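Local coordinates for protein enoyl-CoA hydratase (Mycobacterium smegmatis, PDB 3PE8) that probably catalyses the hydration of the double bond of enoyl-CoA thioesters, as a zinc-binding member of the enoyl-CoA hydratase/isomerase family, at residues I118-A123 and V178-L183. Numbering follows the deposited sequence. Where two conformers were deposited one is given.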
# COMPACT_ATOMS: atom_id res chain seq x y z
N ILE A 118 -16.41 22.10 -12.93
CA ILE A 118 -16.49 23.51 -13.20
C ILE A 118 -17.64 24.04 -12.36
O ILE A 118 -18.65 23.39 -12.24
CB ILE A 118 -16.77 23.77 -14.69
CG1 ILE A 118 -15.64 23.19 -15.55
CG2 ILE A 118 -16.96 25.29 -14.95
CD1 ILE A 118 -16.04 23.07 -17.07
N ALA A 119 -17.48 25.22 -11.76
CA ALA A 119 -18.49 25.76 -10.86
C ALA A 119 -19.03 27.09 -11.32
O ALA A 119 -18.29 27.92 -11.79
CB ALA A 119 -17.91 25.97 -9.45
N SER A 120 -20.32 27.28 -11.14
CA SER A 120 -20.91 28.60 -11.11
C SER A 120 -20.39 29.39 -9.90
O SER A 120 -20.04 28.81 -8.84
CB SER A 120 -22.44 28.44 -11.00
OG SER A 120 -23.06 29.66 -10.80
N GLU A 121 -20.40 30.72 -10.04
CA GLU A 121 -20.13 31.63 -8.94
C GLU A 121 -21.08 31.32 -7.76
O GLU A 121 -20.74 31.58 -6.61
CB GLU A 121 -20.32 33.09 -9.41
CG GLU A 121 -21.77 33.39 -9.86
CD GLU A 121 -21.92 34.62 -10.75
OE1 GLU A 121 -21.05 35.53 -10.69
OE2 GLU A 121 -22.91 34.68 -11.53
N ASN A 122 -22.24 30.76 -8.08
CA ASN A 122 -23.27 30.33 -7.10
C ASN A 122 -23.08 28.97 -6.47
O ASN A 122 -23.83 28.56 -5.57
CB ASN A 122 -24.64 30.36 -7.80
CG ASN A 122 -25.03 31.76 -8.17
OD1 ASN A 122 -24.51 32.73 -7.59
ND2 ASN A 122 -25.94 31.89 -9.13
N ALA A 123 -22.10 28.22 -6.95
CA ALA A 123 -21.87 26.90 -6.37
C ALA A 123 -21.37 27.04 -4.95
O ALA A 123 -20.66 27.99 -4.61
CB ALA A 123 -20.87 26.16 -7.18
N VAL A 178 -17.09 30.28 -13.14
CA VAL A 178 -17.66 31.18 -14.16
C VAL A 178 -18.97 31.78 -13.69
O VAL A 178 -19.60 31.28 -12.75
CB VAL A 178 -17.90 30.45 -15.50
CG1 VAL A 178 -16.57 29.90 -16.07
CG2 VAL A 178 -18.91 29.32 -15.34
N ALA A 179 -19.39 32.87 -14.34
CA ALA A 179 -20.68 33.45 -14.07
C ALA A 179 -21.76 32.39 -14.23
O ALA A 179 -21.68 31.51 -15.09
CB ALA A 179 -20.95 34.66 -15.05
N HIS A 180 -22.81 32.50 -13.45
CA HIS A 180 -23.83 31.47 -13.47
C HIS A 180 -24.37 31.21 -14.87
O HIS A 180 -24.55 30.05 -15.29
CB HIS A 180 -24.99 31.86 -12.55
CG HIS A 180 -26.00 30.77 -12.39
ND1 HIS A 180 -25.76 29.66 -11.61
CD2 HIS A 180 -27.22 30.59 -12.95
CE1 HIS A 180 -26.80 28.85 -11.69
NE2 HIS A 180 -27.71 29.40 -12.49
N ASP A 181 -24.64 32.27 -15.63
CA ASP A 181 -25.29 32.04 -16.92
C ASP A 181 -24.31 31.52 -17.99
O ASP A 181 -24.74 31.17 -19.10
CB ASP A 181 -26.06 33.28 -17.38
CG ASP A 181 -27.26 33.61 -16.47
OD1 ASP A 181 -27.79 32.73 -15.73
OD2 ASP A 181 -27.68 34.77 -16.51
N ASP A 182 -23.03 31.39 -17.64
CA ASP A 182 -22.01 30.82 -18.50
C ASP A 182 -21.60 29.39 -18.12
O ASP A 182 -20.71 28.83 -18.72
CB ASP A 182 -20.77 31.70 -18.42
CG ASP A 182 -21.00 33.08 -19.00
OD1 ASP A 182 -21.88 33.23 -19.90
OD2 ASP A 182 -20.28 34.02 -18.55
N LEU A 183 -22.24 28.81 -17.10
CA LEU A 183 -21.81 27.53 -16.57
C LEU A 183 -21.83 26.42 -17.63
O LEU A 183 -20.81 25.76 -17.87
CB LEU A 183 -22.70 27.09 -15.40
CG LEU A 183 -22.38 25.69 -14.88
CD1 LEU A 183 -20.96 25.63 -14.40
CD2 LEU A 183 -23.38 25.29 -13.75
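Ser120 OG is held from two sides: it shares a hydrogen bond with His180 ND1 at 2.8 Å, meeting the imidazole at its edge and in its plane, and it accepts the N-H of Asn122 (OG to N 3.0 Å), closing an ST turn. With CG of His180 anti to its backbone N (chi1 -173°), the ring reaches across to the serine, while NE2 is taken by Asp63; hydrogen bonds at both nitrogens should limit the turning of the ring. Asn122 ND2 comes within 3.3 Å of His180 ND1, the amide plane turned 34° from the ring.

In the conformer given, Glu121 OE2 takes the His180 N-H at 2.9 Å, nearly straight (172°) but from well above the carboxylate plane. Alongside, the main chains pair in parallel: Val178 N gives to Ala119 O at 3.0 Å, and Glu121 N to Val178 O at 2.9 Å. On the buried side, Leu183 CD1, from the start of helix 183-195, packs against Ile118 CG2 at 4.1 Å.

Strand 177-178 is thus added as an edge strand beside 116-120, and the type I turn Ser120-Ala123 is tied to the loop entering helix 183-195, at the edge of the mixed, mostly parallel sheet of the crotonase fold.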